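PDB 4ER8: TnpArep for protein from Escherichia coli, which binds repeated extragenic palindrome DNA and cleaves and recombines the mosaic elements built from these repeats. Local coordinates for residues 65-70 and 74-79; 83-86 and 92-95. All blocks are in the same frame, centred on the assembly; numbering follows the deposited sequence.

In the fold
Both contacts are built on helix 73-87, which connects strand 59-65 to the edge strand 99-102 of the four-stranded antiparallel sheet. They follow one another along the chain: interaction 1 ties the early turns of the helix to the loop that leads into it, and interaction 2 ties its last turns to the loop that leaves it. Their centres lie about 19 Å apart, and no contact other than chain continuity links their segments. Each also reaches the bound DNA: 74-79 meets DT29 to DC31, 83-86 meets DG14 and 92-95 meets DA3 and DG4, all of chain B. The helix and the loop that follows it thus contribute to binding the REP hairpin DNA at several places.

Interaction 1: 65-70 and 74-79; sequences TLPEGD and SSRWRE. With nucleotides of chain B.
Leu66 and Arg76 are the closest pair by CA atoms, 10.2 Å apart, so the gap between the loop 65-70 and the helix 74-79 is bridged by side chains. Most of the bridge is Arg76. Its CG stands anti to the carbonyl carbon (chi1 -64°), and from there the chain runs extended to NE, carrying the guanidinium across to the loop. The methyls of Leu66 lie over one face of that group, CD2 at 3.8 Å from Arg76 NE, and Pro67 CD comes within 3.7 Å of Arg76 NH2. Asp70 meets the end of the guanidinium through OD2, tilted somewhat from its plane: Arg76 NH1 donates to Asp70 OD2 over 2.8 Å in a charged hydrogen bond, on the syn side but 32° out of the carboxylate plane. A type II turn from Pro67 to Asp70, closed by Asp70 N to Pro67 O, brings the carboxylate to this place, and Asp70 OD2 also accepts from Asp72 N.

Elsewhere the helix faces the DNA. Ser74 OG donates to OP1 of DC31 of chain B at 2.6 Å. The bent chain of Arg78 lies along the sugar of DT29 of chain B, and its NE donates to O2 of that thymine over 3.3 Å. Replacing Arg78 by the short side chain of alanine removes NE and the bent chain, which is likely to leave the thymine O2 without this donor and a gap beside the DT29 and DC30 sugars.

Arg76 NE and NH2 bond to the carbonyls of Arg46 and Pro47, so the guanidinium also joins the helix to the link between helix 32-45 and strand 49-55. Beneath, Trp77 stacks on Trp64 of strand 59-65 and meets Phe16 of strand 13-19 edge-to-face, seating the helix on the sheet.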
ATOM      1  N   THR A  65       8.595  -2.899   6.447  1.00 39.59           N
ATOM      2  CA  THR A  65       9.869  -3.470   6.852  1.00 41.73           C
ATOM      3  C   THR A  65       9.532  -4.272   8.078  1.00 43.25           C
ATOM      4  O   THR A  65       8.935  -3.750   9.029  1.00 43.86           O
ATOM      5  CB  THR A  65      10.879  -2.388   7.244  1.00 41.79           C
ATOM      6  OG1 THR A  65      11.261  -1.654   6.075  1.00 42.00           O
ATOM      7  CG2 THR A  65      12.128  -3.018   7.904  1.00 41.26           C
ATOM      8  N   LEU A  66       9.896  -5.538   8.060  1.00 44.55           N
ATOM      9  CA  LEU A  66       9.503  -6.415   9.137  1.00 46.32           C
ATOM     10  C   LEU A  66      10.639  -6.541  10.165  1.00 47.68           C
ATOM     11  O   LEU A  66      11.819  -6.414   9.801  1.00 48.38           O
ATOM     12  CB  LEU A  66       9.075  -7.800   8.601  1.00 45.65           C
ATOM     13  CG  LEU A  66       7.918  -7.963   7.606  1.00 45.28           C
ATOM     14  CD1 LEU A  66       7.476  -9.410   7.563  1.00 47.24           C
ATOM     15  CD2 LEU A  66       6.727  -7.115   7.905  1.00 44.65           C
ATOM     16  N   PRO A  67      10.279  -6.819  11.436  1.00 48.53           N
ATOM     17  CA  PRO A  67      11.174  -7.026  12.555  1.00 49.00           C
ATOM     18  C   PRO A  67      12.313  -7.964  12.208  1.00 49.81           C
ATOM     19  O   PRO A  67      12.239  -8.704  11.229  1.00 50.14           O
ATOM     20  CB  PRO A  67      10.268  -7.708  13.569  1.00 49.60           C
ATOM     21  CG  PRO A  67       8.919  -7.108  13.303  1.00 48.90           C
ATOM     22  CD  PRO A  67       8.864  -7.023  11.829  1.00 48.86           C
ATOM     23  N   GLU A  68      13.376  -7.932  12.999  1.00 50.77           N
ATOM     24  CA  GLU A  68      14.505  -8.813  12.740  1.00 51.20           C
ATOM     25  C   GLU A  68      13.980 -10.225  12.922  1.00 49.83           C
ATOM     26  O   GLU A  68      13.104 -10.439  13.743  1.00 49.51           O
ATOM     27  CB  GLU A  68      15.670  -8.517  13.690  1.00 51.91           C
ATOM     28  CG  GLU A  68      17.004  -9.071  13.187  1.00 57.35           C
ATOM     29  CD  GLU A  68      17.241  -8.759  11.676  1.00 64.00           C
ATOM     30  OE1 GLU A  68      16.838  -9.610  10.814  1.00 64.29           O
ATOM     31  OE2 GLU A  68      17.807  -7.662  11.368  1.00 64.58           O
ATOM     32  N   GLY A  69      14.478 -11.166  12.134  1.00 49.03           N
ATOM     33  CA  GLY A  69      14.044 -12.570  12.226  1.00 48.81           C
ATOM     34  C   GLY A  69      12.649 -12.914  11.701  1.00 48.78           C
ATOM     35  O   GLY A  69      12.253 -14.063  11.750  1.00 48.92           O
ATOM     36  N   ASP A  70      11.920 -11.926  11.186  1.00 48.49           N
ATOM     37  CA  ASP A  70      10.520 -12.070  10.795  1.00 48.21           C
ATOM     38  C   ASP A  70      10.397 -11.892   9.258  1.00 48.42           C
ATOM     39  O   ASP A  70      10.771 -10.845   8.718  1.00 48.27           O
ATOM     40  CB  ASP A  70       9.682 -11.023  11.539  1.00 47.73           C
ATOM     41  CG  ASP A  70       8.172 -11.234  11.385  1.00 48.61           C
ATOM     42  OD1 ASP A  70       7.381 -10.874  12.300  1.00 45.95           O
ATOM     43  OD2 ASP A  70       7.753 -11.741  10.333  1.00 51.29           O
ATOM     44  N   SER A  74       2.806 -12.487   4.813  1.00 35.32           N
ATOM     45  CA  SER A  74       1.616 -13.211   4.378  1.00 36.27           C
ATOM     46  C   SER A  74       0.502 -13.121   5.411  1.00 37.42           C
ATOM     47  O   SER A  74      -0.598 -12.566   5.147  1.00 37.06           O
ATOM     48  CB  SER A  74       1.944 -14.666   4.047  1.00 36.27           C
ATOM     49  OG  SER A  74       2.621 -14.779   2.806  1.00 32.21           O
ATOM     50  N   SER A  75       0.815 -13.608   6.607  1.00 38.14           N
ATOM     51  CA  SER A  75      -0.131 -13.505   7.727  1.00 39.11           C
ATOM     52  C   SER A  75      -0.636 -12.099   7.869  1.00 39.65           C
ATOM     53  O   SER A  75      -1.846 -11.861   7.941  1.00 40.18           O
ATOM     54  CB  SER A  75       0.572 -13.914   8.992  1.00 38.92           C
ATOM     55  OG  SER A  75       1.046 -15.228   8.833  1.00 40.31           O
ATOM     56  N   ARG A  76       0.300 -11.153   7.894  1.00 40.33           N
ATOM     57  CA  ARG A  76      -0.067  -9.792   8.143  1.00 41.47           C
ATOM     58  C   ARG A  76      -1.116  -9.329   7.145  1.00 42.17           C
ATOM     59  O   ARG A  76      -2.086  -8.715   7.542  1.00 42.63           O
ATOM     60  CB  ARG A  76       1.163  -8.884   8.209  1.00 41.63           C
ATOM     61  CG  ARG A  76       2.113  -9.225   9.394  1.00 44.14           C
ATOM     62  CD  ARG A  76       3.386  -8.386   9.333  1.00 44.72           C
ATOM     63  NE  ARG A  76       4.264  -8.457  10.498  1.00 46.63           N
ATOM     64  CZ  ARG A  76       5.174  -9.409  10.744  1.00 51.53           C
ATOM     65  NH1 ARG A  76       5.317 -10.452   9.936  1.00 54.01           N
ATOM     66  NH2 ARG A  76       5.965  -9.328  11.822  1.00 51.40           N
ATOM     67  N   TRP A  77      -0.960  -9.667   5.858  1.00 42.79           N
ATOM     68  CA  TRP A  77      -1.915  -9.218   4.869  1.00 42.77           C
ATOM     69  C   TRP A  77      -3.178  -9.998   5.043  1.00 43.24           C
ATOM     70  O   TRP A  77      -4.274  -9.509   4.738  1.00 43.34           O
ATOM     71  CB  TRP A  77      -1.406  -9.427   3.448  1.00 43.24           C
ATOM     72  CG  TRP A  77      -0.678  -8.258   2.887  1.00 42.67           C
ATOM     73  CD1 TRP A  77       0.557  -8.269   2.359  1.00 42.72           C
ATOM     74  CD2 TRP A  77      -1.141  -6.904   2.803  1.00 43.69           C
ATOM     75  NE1 TRP A  77       0.918  -7.008   1.961  1.00 43.33           N
ATOM     76  CE2 TRP A  77      -0.112  -6.149   2.216  1.00 43.62           C
ATOM     77  CE3 TRP A  77      -2.319  -6.254   3.185  1.00 44.92           C
ATOM     78  CZ2 TRP A  77      -0.220  -4.778   1.977  1.00 45.19           C
ATOM     79  CZ3 TRP A  77      -2.438  -4.888   2.934  1.00 45.42           C
ATOM     80  CH2 TRP A  77      -1.386  -4.164   2.341  1.00 46.51           C
ATOM     81  N   ARG A  78      -3.048 -11.231   5.501  1.00 43.57           N
ATOM     82  CA  ARG A  78      -4.248 -12.041   5.583  1.00 44.39           C
ATOM     83  C   ARG A  78      -5.151 -11.478   6.657  1.00 45.12           C
ATOM     84  O   ARG A  78      -6.366 -11.324   6.445  1.00 44.80           O
ATOM     85  CB  ARG A  78      -3.953 -13.495   5.830  1.00 44.06           C
ATOM     86  CG  ARG A  78      -5.200 -14.308   5.762  1.00 44.54           C
ATOM     87  CD  ARG A  78      -5.212 -15.399   6.769  1.00 41.01           C
ATOM     88  NE  ARG A  78      -4.343 -16.550   6.480  1.00 39.22           N
ATOM     89  CZ  ARG A  78      -3.407 -16.991   7.314  1.00 40.09           C
ATOM     90  NH1 ARG A  78      -3.183 -16.366   8.494  1.00 41.48           N
ATOM     91  NH2 ARG A  78      -2.703 -18.060   6.978  1.00 39.15           N
ATOM     92  N   GLU A  79      -4.555 -11.103   7.780  1.00 45.72           N
ATOM     93  CA  GLU A  79      -5.361 -10.530   8.818  1.00 47.21           C
ATOM     94  C   GLU A  79      -5.927  -9.185   8.372  1.00 48.64           C
ATOM     95  O   GLU A  79      -7.125  -8.932   8.532  1.00 50.57           O
ATOM     96  CB  GLU A  79      -4.601 -10.451  10.145  1.00 47.58           C
ATOM     97  CG  GLU A  79      -4.220 -11.825  10.806  1.00 47.59           C
ATOM     98  CD  GLU A  79      -5.402 -12.827  10.955  1.00 51.23           C
ATOM     99  OE1 GLU A  79      -6.601 -12.393  11.032  1.00 50.93           O
ATOM    100  OE2 GLU A  79      -5.117 -14.053  11.009  1.00 51.42           O
TER
ATOM    101  P    DC B  30      -5.201 -12.945   0.636  1.00 43.28           P
ATOM    102  OP1  DC B  30      -4.508 -11.673   0.374  1.00 43.46           O
ATOM    103  OP2  DC B  30      -6.007 -13.557  -0.456  1.00 41.14           O
ATOM    104  O5'  DC B  30      -4.158 -14.079   1.120  1.00 40.88           O
ATOM    105  C5'  DC B  30      -3.280 -13.808   2.172  1.00 40.96           C
ATOM    106  C4'  DC B  30      -2.390 -15.002   2.500  1.00 40.39           C
ATOM    107  O4'  DC B  30      -3.216 -16.070   2.969  1.00 41.48           O
ATOM    108  C3'  DC B  30      -1.612 -15.620   1.368  1.00 37.34           C
ATOM    109  O3'  DC B  30      -0.365 -15.007   1.361  1.00 37.69           O
ATOM    110  C2'  DC B  30      -1.470 -17.072   1.777  1.00 37.70           C
ATOM    111  C1'  DC B  30      -2.719 -17.336   2.586  1.00 40.36           C
ATOM    112  N1   DC B  30      -3.870 -18.036   1.894  1.00 41.99           N
ATOM    113  C2   DC B  30      -3.970 -19.409   1.894  1.00 42.93           C
ATOM    114  O2   DC B  30      -3.066 -20.034   2.429  1.00 43.02           O
ATOM    115  N3   DC B  30      -5.034 -20.030   1.289  1.00 46.47           N
ATOM    116  C4   DC B  30      -5.983 -19.295   0.693  1.00 45.79           C
ATOM    117  N4   DC B  30      -7.006 -19.910   0.123  1.00 44.28           N
ATOM    118  C5   DC B  30      -5.920 -17.876   0.681  1.00 46.49           C
ATOM    119  C6   DC B  30      -4.864 -17.304   1.299  1.00 45.78           C
ATOM    120  P    DT B  29     -11.423 -11.982   3.017  1.00 51.12           P
ATOM    121  OP1  DT B  29     -11.044 -10.609   3.455  1.00 49.76           O
ATOM    122  OP2  DT B  29     -12.278 -12.207   1.829  1.00 48.75           O
ATOM    123  O5'  DT B  29     -10.131 -12.946   2.976  1.00 47.01           O
ATOM    124  C5'  DT B  29      -9.078 -12.621   3.899  1.00 46.27           C
ATOM    125  C4'  DT B  29      -7.786 -13.346   3.573  1.00 44.58           C
ATOM    126  O4'  DT B  29      -7.983 -14.706   3.932  1.00 46.00           O
ATOM    127  C3'  DT B  29      -7.376 -13.368   2.101  1.00 44.77           C
ATOM    128  O3'  DT B  29      -6.072 -12.773   1.958  1.00 42.34           O
ATOM    129  C2'  DT B  29      -7.473 -14.833   1.689  1.00 44.74           C
ATOM    130  C1'  DT B  29      -7.335 -15.543   3.022  1.00 46.82           C
ATOM    131  N1   DT B  29      -8.069 -16.838   3.068  1.00 46.57           N
ATOM    132  C2   DT B  29      -7.473 -17.895   3.706  1.00 47.76           C
ATOM    133  O2   DT B  29      -6.392 -17.809   4.222  1.00 51.39           O
ATOM    134  N3   DT B  29      -8.184 -19.062   3.721  1.00 48.34           N
ATOM    135  C4   DT B  29      -9.427 -19.228   3.139  1.00 46.98           C
ATOM    136  O4   DT B  29     -10.026 -20.273   3.159  1.00 49.35           O
ATOM    137  C5   DT B  29      -9.990 -18.101   2.488  1.00 46.43           C
ATOM    138  C7   DT B  29     -11.316 -18.270   1.838  1.00 46.90           C
ATOM    139  C6   DT B  29      -9.306 -16.950   2.479  1.00 45.16           C
ATOM    140  P    DC B  31       0.590 -15.186   0.103  1.00 37.01           P
ATOM    141  OP1  DC B  31       1.823 -14.466   0.402  1.00 39.53           O
ATOM    142  OP2  DC B  31      -0.209 -14.898  -1.075  1.00 33.18           O
ATOM    143  O5'  DC B  31       0.960 -16.734   0.101  1.00 36.35           O
ATOM    144  C5'  DC B  31       1.821 -17.361   1.086  1.00 34.56           C
ATOM    145  C4'  DC B  31       2.141 -18.795   0.657  1.00 32.32           C
ATOM    146  O4'  DC B  31       0.871 -19.501   0.663  1.00 31.76           O
ATOM    147  C3'  DC B  31       2.717 -18.959  -0.769  1.00 32.73           C
ATOM    148  O3'  DC B  31       3.924 -19.550  -0.564  1.00 36.41           O
ATOM    149  C2'  DC B  31       1.810 -19.949  -1.475  1.00 32.18           C
ATOM    150  C1'  DC B  31       0.862 -20.427  -0.386  1.00 34.09           C
ATOM    151  N1   DC B  31      -0.519 -20.376  -0.843  1.00 39.76           N
ATOM    152  C2   DC B  31      -1.237 -21.552  -0.975  1.00 38.39           C
ATOM    153  O2   DC B  31      -0.622 -22.587  -0.675  1.00 38.22           O
ATOM    154  N3   DC B  31      -2.528 -21.470  -1.412  1.00 37.47           N
ATOM    155  C4   DC B  31      -3.116 -20.293  -1.714  1.00 39.31           C
ATOM    156  N4   DC B  31      -4.417 -20.208  -2.144  1.00 37.59           N
ATOM    157  C5   DC B  31      -2.364 -19.095  -1.596  1.00 40.89           C
ATOM    158  C6   DC B  31      -1.100 -19.175  -1.162  1.00 42.54           C
TER

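Interaction 2: 83-86 and 92-95; sequences QFTH and NIWQ. With nucleotides of chain B.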
ATOM      1  N   GLN A  83      -9.831  -8.377   8.791  1.00 58.88           N
ATOM      2  CA  GLN A  83     -10.477  -7.370   9.656  1.00 60.99           C
ATOM      3  C   GLN A  83     -11.351  -6.458   8.846  1.00 61.41           C
ATOM      4  O   GLN A  83     -12.507  -6.283   9.146  1.00 62.80           O
ATOM      5  CB  GLN A  83      -9.489  -6.484  10.407  1.00 61.29           C
ATOM      6  CG  GLN A  83      -8.507  -7.196  11.297  1.00 64.82           C
ATOM      7  CD  GLN A  83      -9.128  -7.841  12.525  1.00 67.68           C
ATOM      8  OE1 GLN A  83      -8.815  -8.996  12.827  1.00 69.84           O
ATOM      9  NE2 GLN A  83      -9.978  -7.098  13.257  1.00 67.04           N
ATOM     10  N   PHE A  84     -10.806  -5.869   7.803  1.00 62.37           N
ATOM     11  CA  PHE A  84     -11.587  -4.915   7.051  1.00 62.89           C
ATOM     12  C   PHE A  84     -12.793  -5.556   6.365  1.00 64.14           C
ATOM     13  O   PHE A  84     -13.858  -4.925   6.268  1.00 64.54           O
ATOM     14  CB  PHE A  84     -10.709  -4.140   6.067  1.00 62.23           C
ATOM     15  CG  PHE A  84     -11.460  -3.137   5.257  1.00 60.12           C
ATOM     16  CD1 PHE A  84     -11.732  -1.873   5.771  1.00 59.46           C
ATOM     17  CD2 PHE A  84     -11.913  -3.457   3.979  1.00 58.24           C
ATOM     18  CE1 PHE A  84     -12.435  -0.916   5.017  1.00 57.31           C
ATOM     19  CE2 PHE A  84     -12.618  -2.532   3.228  1.00 57.61           C
ATOM     20  CZ  PHE A  84     -12.879  -1.249   3.752  1.00 58.56           C
ATOM     21  N   THR A  85     -12.644  -6.791   5.887  1.00 65.65           N
ATOM     22  CA  THR A  85     -13.787  -7.505   5.309  1.00 67.31           C
ATOM     23  C   THR A  85     -14.888  -7.680   6.375  1.00 69.00           C
ATOM     24  O   THR A  85     -16.072  -7.410   6.115  1.00 69.00           O
ATOM     25  CB  THR A  85     -13.356  -8.826   4.687  1.00 67.00           C
ATOM     26  OG1 THR A  85     -12.679  -8.542   3.456  1.00 66.71           O
ATOM     27  CG2 THR A  85     -14.553  -9.714   4.390  1.00 66.78           C
ATOM     28  N   HIS A  86     -14.463  -8.071   7.582  1.00 70.77           N
ATOM     29  CA  HIS A  86     -15.333  -8.236   8.749  1.00 72.76           C
ATOM     30  C   HIS A  86     -16.050  -6.938   9.077  1.00 72.75           C
ATOM     31  O   HIS A  86     -17.288  -6.882   9.055  1.00 72.96           O
ATOM     32  CB  HIS A  86     -14.504  -8.692   9.963  1.00 73.70           C
ATOM     33  CG  HIS A  86     -15.326  -9.080  11.155  1.00 78.01           C
ATOM     34  ND1 HIS A  86     -16.448  -9.881  11.061  1.00 80.98           N
ATOM     35  CD2 HIS A  86     -15.170  -8.799  12.475  1.00 81.02           C
ATOM     36  CE1 HIS A  86     -16.957 -10.062  12.270  1.00 82.36           C
ATOM     37  NE2 HIS A  86     -16.200  -9.419  13.146  1.00 82.18           N
ATOM     38  N   ASN A  92     -16.238 -10.939  -0.311  1.00 61.93           N
ATOM     39  CA  ASN A  92     -15.487 -11.096  -1.561  1.00 59.93           C
ATOM     40  C   ASN A  92     -15.122  -9.771  -2.263  1.00 57.81           C
ATOM     41  O   ASN A  92     -15.248  -9.629  -3.478  1.00 57.11           O
ATOM     42  CB  ASN A  92     -16.268 -12.002  -2.525  1.00 60.40           C
ATOM     43  CG  ASN A  92     -15.527 -12.233  -3.830  1.00 62.76           C
ATOM     44  OD1 ASN A  92     -14.288 -12.332  -3.846  1.00 64.18           O
ATOM     45  ND2 ASN A  92     -16.274 -12.301  -4.945  1.00 63.88           N
ATOM     46  N   ILE A  93     -14.656  -8.803  -1.495  1.00 55.61           N
ATOM     47  CA  ILE A  93     -14.294  -7.511  -2.076  1.00 53.46           C
ATOM     48  C   ILE A  93     -12.881  -7.444  -2.672  1.00 51.82           C
ATOM     49  O   ILE A  93     -12.656  -6.684  -3.602  1.00 51.93           O
ATOM     50  CB  ILE A  93     -14.443  -6.386  -1.041  1.00 53.88           C
ATOM     51  CG1 ILE A  93     -13.487  -6.619   0.154  1.00 52.83           C
ATOM     52  CG2 ILE A  93     -15.920  -6.267  -0.635  1.00 53.11           C
ATOM     53  CD1 ILE A  93     -13.650  -5.643   1.325  1.00 51.80           C
ATOM     54  N   TRP A  94     -11.952  -8.232  -2.125  1.00 49.30           N
ATOM     55  CA  TRP A  94     -10.527  -8.166  -2.471  1.00 46.77           C
ATOM     56  C   TRP A  94     -10.140  -8.858  -3.758  1.00 44.38           C
ATOM     57  O   TRP A  94     -10.570  -9.968  -3.992  1.00 43.85           O
ATOM     58  CB  TRP A  94      -9.722  -8.826  -1.345  1.00 47.03           C
ATOM     59  CG  TRP A  94      -9.845  -8.052  -0.055  1.00 50.13           C
ATOM     60  CD1 TRP A  94     -10.455  -8.460   1.110  1.00 51.58           C
ATOM     61  CD2 TRP A  94      -9.390  -6.709   0.181  1.00 50.47           C
ATOM     62  NE1 TRP A  94     -10.398  -7.448   2.053  1.00 52.58           N
ATOM     63  CE2 TRP A  94      -9.744  -6.372   1.510  1.00 51.82           C
ATOM     64  CE3 TRP A  94      -8.709  -5.766  -0.600  1.00 51.63           C
ATOM     65  CZ2 TRP A  94      -9.434  -5.132   2.077  1.00 53.36           C
ATOM     66  CZ3 TRP A  94      -8.395  -4.528  -0.039  1.00 53.42           C
ATOM     67  CH2 TRP A  94      -8.764  -4.221   1.287  1.00 54.46           C
ATOM     68  N   GLN A  95      -9.280  -8.256  -4.572  1.00 41.93           N
ATOM     69  CA  GLN A  95      -8.520  -9.108  -5.491  1.00 40.04           C
ATOM     70  C   GLN A  95      -7.708 -10.121  -4.649  1.00 39.37           C
ATOM     71  O   GLN A  95      -7.020  -9.758  -3.703  1.00 40.00           O
ATOM     72  CB  GLN A  95      -7.637  -8.337  -6.483  1.00 39.19           C
ATOM     73  CG  GLN A  95      -6.486  -9.177  -7.042  1.00 37.07           C
ATOM     74  CD  GLN A  95      -5.874  -8.628  -8.294  1.00 36.54           C
ATOM     75  OE1 GLN A  95      -5.875  -7.428  -8.528  1.00 42.74           O
ATOM     76  NE2 GLN A  95      -5.333  -9.499  -9.116  1.00 37.02           N
TER
ATOM     77  P    DA B   3       3.043 -14.422 -12.480  1.00 39.60           P
ATOM     78  OP1  DA B   3       2.345 -15.401 -11.645  1.00 39.72           O
ATOM     79  OP2  DA B   3       3.556 -14.976 -13.738  1.00 44.55           O
ATOM     80  O5'  DA B   3       2.306 -13.050 -12.827  1.00 38.22           O
ATOM     81  C5'  DA B   3       1.750 -12.219 -11.832  1.00 39.10           C
ATOM     82  C4'  DA B   3       0.430 -12.833 -11.341  1.00 38.96           C
ATOM     83  O4'  DA B   3      -0.119 -12.030 -10.273  1.00 36.53           O
ATOM     84  C3'  DA B   3      -0.683 -12.994 -12.345  1.00 36.67           C
ATOM     85  O3'  DA B   3      -1.440 -14.052 -11.909  1.00 40.56           O
ATOM     86  C2'  DA B   3      -1.451 -11.691 -12.166  1.00 38.64           C
ATOM     87  C1'  DA B   3      -1.369 -11.517 -10.645  1.00 38.27           C
ATOM     88  N9   DA B   3      -1.351 -10.173 -10.060  1.00 36.36           N
ATOM     89  C8   DA B   3      -0.786  -9.029 -10.555  1.00 35.71           C
ATOM     90  N7   DA B   3      -0.925  -7.995  -9.760  1.00 35.07           N
ATOM     91  C5   DA B   3      -1.637  -8.490  -8.677  1.00 34.48           C
ATOM     92  C6   DA B   3      -2.115  -7.892  -7.484  1.00 35.70           C
ATOM     93  N6   DA B   3      -1.949  -6.584  -7.127  1.00 35.87           N
ATOM     94  N1   DA B   3      -2.750  -8.714  -6.627  1.00 34.92           N
ATOM     95  C2   DA B   3      -2.909  -9.987  -6.953  1.00 34.50           C
ATOM     96  N3   DA B   3      -2.529 -10.638  -8.042  1.00 34.34           N
ATOM     97  C4   DA B   3      -1.884  -9.826  -8.854  1.00 33.83           C
ATOM     98  P    DG B   4      -2.610 -14.734 -12.832  1.00 43.95           P
ATOM     99  OP1  DG B   4      -2.747 -16.113 -12.319  1.00 44.04           O
ATOM    100  OP2  DG B   4      -2.350 -14.420 -14.253  1.00 41.59           O
ATOM    101  O5'  DG B   4      -3.977 -14.031 -12.418  1.00 42.06           O
ATOM    102  C5'  DG B   4      -4.436 -14.014 -11.093  1.00 42.89           C
ATOM    103  C4'  DG B   4      -5.451 -12.892 -10.972  1.00 43.96           C
ATOM    104  O4'  DG B   4      -4.743 -11.668 -11.301  1.00 45.06           O
ATOM    105  C3'  DG B   4      -6.647 -12.938 -11.930  1.00 43.89           C
ATOM    106  O3'  DG B   4      -7.719 -12.299 -11.298  1.00 46.20           O
ATOM    107  C2'  DG B   4      -6.187 -12.075 -13.104  1.00 41.98           C
ATOM    108  C1'  DG B   4      -5.468 -10.972 -12.339  1.00 42.60           C
ATOM    109  N9   DG B   4      -4.490 -10.169 -13.099  1.00 39.55           N
ATOM    110  C8   DG B   4      -3.886 -10.478 -14.292  1.00 38.15           C
ATOM    111  N7   DG B   4      -3.037  -9.590 -14.721  1.00 36.38           N
ATOM    112  C5   DG B   4      -3.071  -8.613 -13.735  1.00 37.89           C
ATOM    113  C6   DG B   4      -2.341  -7.380 -13.622  1.00 39.52           C
ATOM    114  O6   DG B   4      -1.502  -6.923 -14.437  1.00 40.71           O
ATOM    115  N1   DG B   4      -2.634  -6.656 -12.451  1.00 32.55           N
ATOM    116  C2   DG B   4      -3.501  -7.096 -11.506  1.00 32.77           C
ATOM    117  N2   DG B   4      -3.689  -6.271 -10.472  1.00 31.05           N
ATOM    118  N3   DG B   4      -4.194  -8.242 -11.591  1.00 36.68           N
ATOM    119  C4   DG B   4      -3.937  -8.958 -12.729  1.00 37.05           C
ATOM    120  P    DG B  14     -11.211 -10.663  15.430  1.00 69.33           P
ATOM    121  OP1  DG B  14     -11.668  -9.375  14.826  1.00 69.87           O
ATOM    122  OP2  DG B  14     -10.299 -10.690  16.614  1.00 66.18           O
ATOM    123  O5'  DG B  14     -12.556 -11.480  15.754  1.00 67.09           O
ATOM    124  C5'  DG B  14     -13.704 -11.617  14.886  1.00 67.69           C
ATOM    125  C4'  DG B  14     -14.825 -12.408  15.599  1.00 67.92           C
ATOM    126  O4'  DG B  14     -14.494 -13.819  15.804  1.00 65.70           O
ATOM    127  C3'  DG B  14     -15.230 -11.945  17.015  1.00 69.32           C
ATOM    128  O3'  DG B  14     -16.589 -12.318  17.255  1.00 76.00           O
ATOM    129  C2'  DG B  14     -14.324 -12.742  17.960  1.00 63.68           C
ATOM    130  C1'  DG B  14     -14.345 -14.074  17.209  1.00 60.09           C
ATOM    131  N9   DG B  14     -13.232 -14.965  17.546  1.00 53.46           N
ATOM    132  C8   DG B  14     -12.017 -14.667  18.146  1.00 51.12           C
ATOM    133  N7   DG B  14     -11.270 -15.737  18.348  1.00 49.25           N
ATOM    134  C5   DG B  14     -12.067 -16.795  17.857  1.00 49.62           C
ATOM    135  C6   DG B  14     -11.818 -18.194  17.782  1.00 51.42           C
ATOM    136  O6   DG B  14     -10.797 -18.790  18.177  1.00 53.30           O
ATOM    137  N1   DG B  14     -12.868 -18.932  17.210  1.00 51.44           N
ATOM    138  C2   DG B  14     -14.046 -18.345  16.768  1.00 53.89           C
ATOM    139  N2   DG B  14     -14.993 -19.159  16.245  1.00 52.49           N
ATOM    140  N3   DG B  14     -14.289 -17.026  16.828  1.00 52.24           N
ATOM    141  C4   DG B  14     -13.260 -16.326  17.369  1.00 50.05           C
TER
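Trp94 NE1 donates to the backbone O of Lys81, and Thr85 OG1 lies 2.9 Å from Trp94 NE1, at the edge of the indole near its plane. Thr85 OG1 is within bonding reach of both Lys81 O and a phosphate of the DNA, its one hydrogen being able to serve only one of them fully, so this junction of helix and loop is itself part of the DNA contact.

Next to it the packing turns apolar. Phe84 CD2 touches Trp94 CZ2 at 3.5 Å, the rings meeting obliquely with their planes at 60°. Ile93 places CG1 between its backbone N and carbonyl carbon (chi1 62°), which sets CG1 over one face of the indole and sends CD1 on to the edge of the Phe84 ring, 3.8 Å from CE2. Leu27 and Leu28 of helix 27-30 cover the same cluster. The contact closes the connection from helix 73-87 to strand 99-102 in the HUH nuclease fold, whose nickel site draws His59 and His61 from strand 59-65 and Asn119, His123 and Glu161 from the later part of the chain; the Trp94 side chain lies about 12 Å from that metal.

Beyond the cluster both segments reach the DNA: Gln83 holds a phosphate, Gln95 a base. On the helix, Gln83 NE2 donates to OP1 of DG14 of chain B. In the loop, the extended side chain of Gln95 presents its amide to the minor-groove edge of DG4 of chain B: NE2 donates to N3 over 3.0 Å, nearly straight at 170°, while OE1 accepts from N2 over 3.1 Å. This paired pattern suits a guanine, and Gln95 CD rests 3.5 Å from C2 of the adjacent DA3 of chain B.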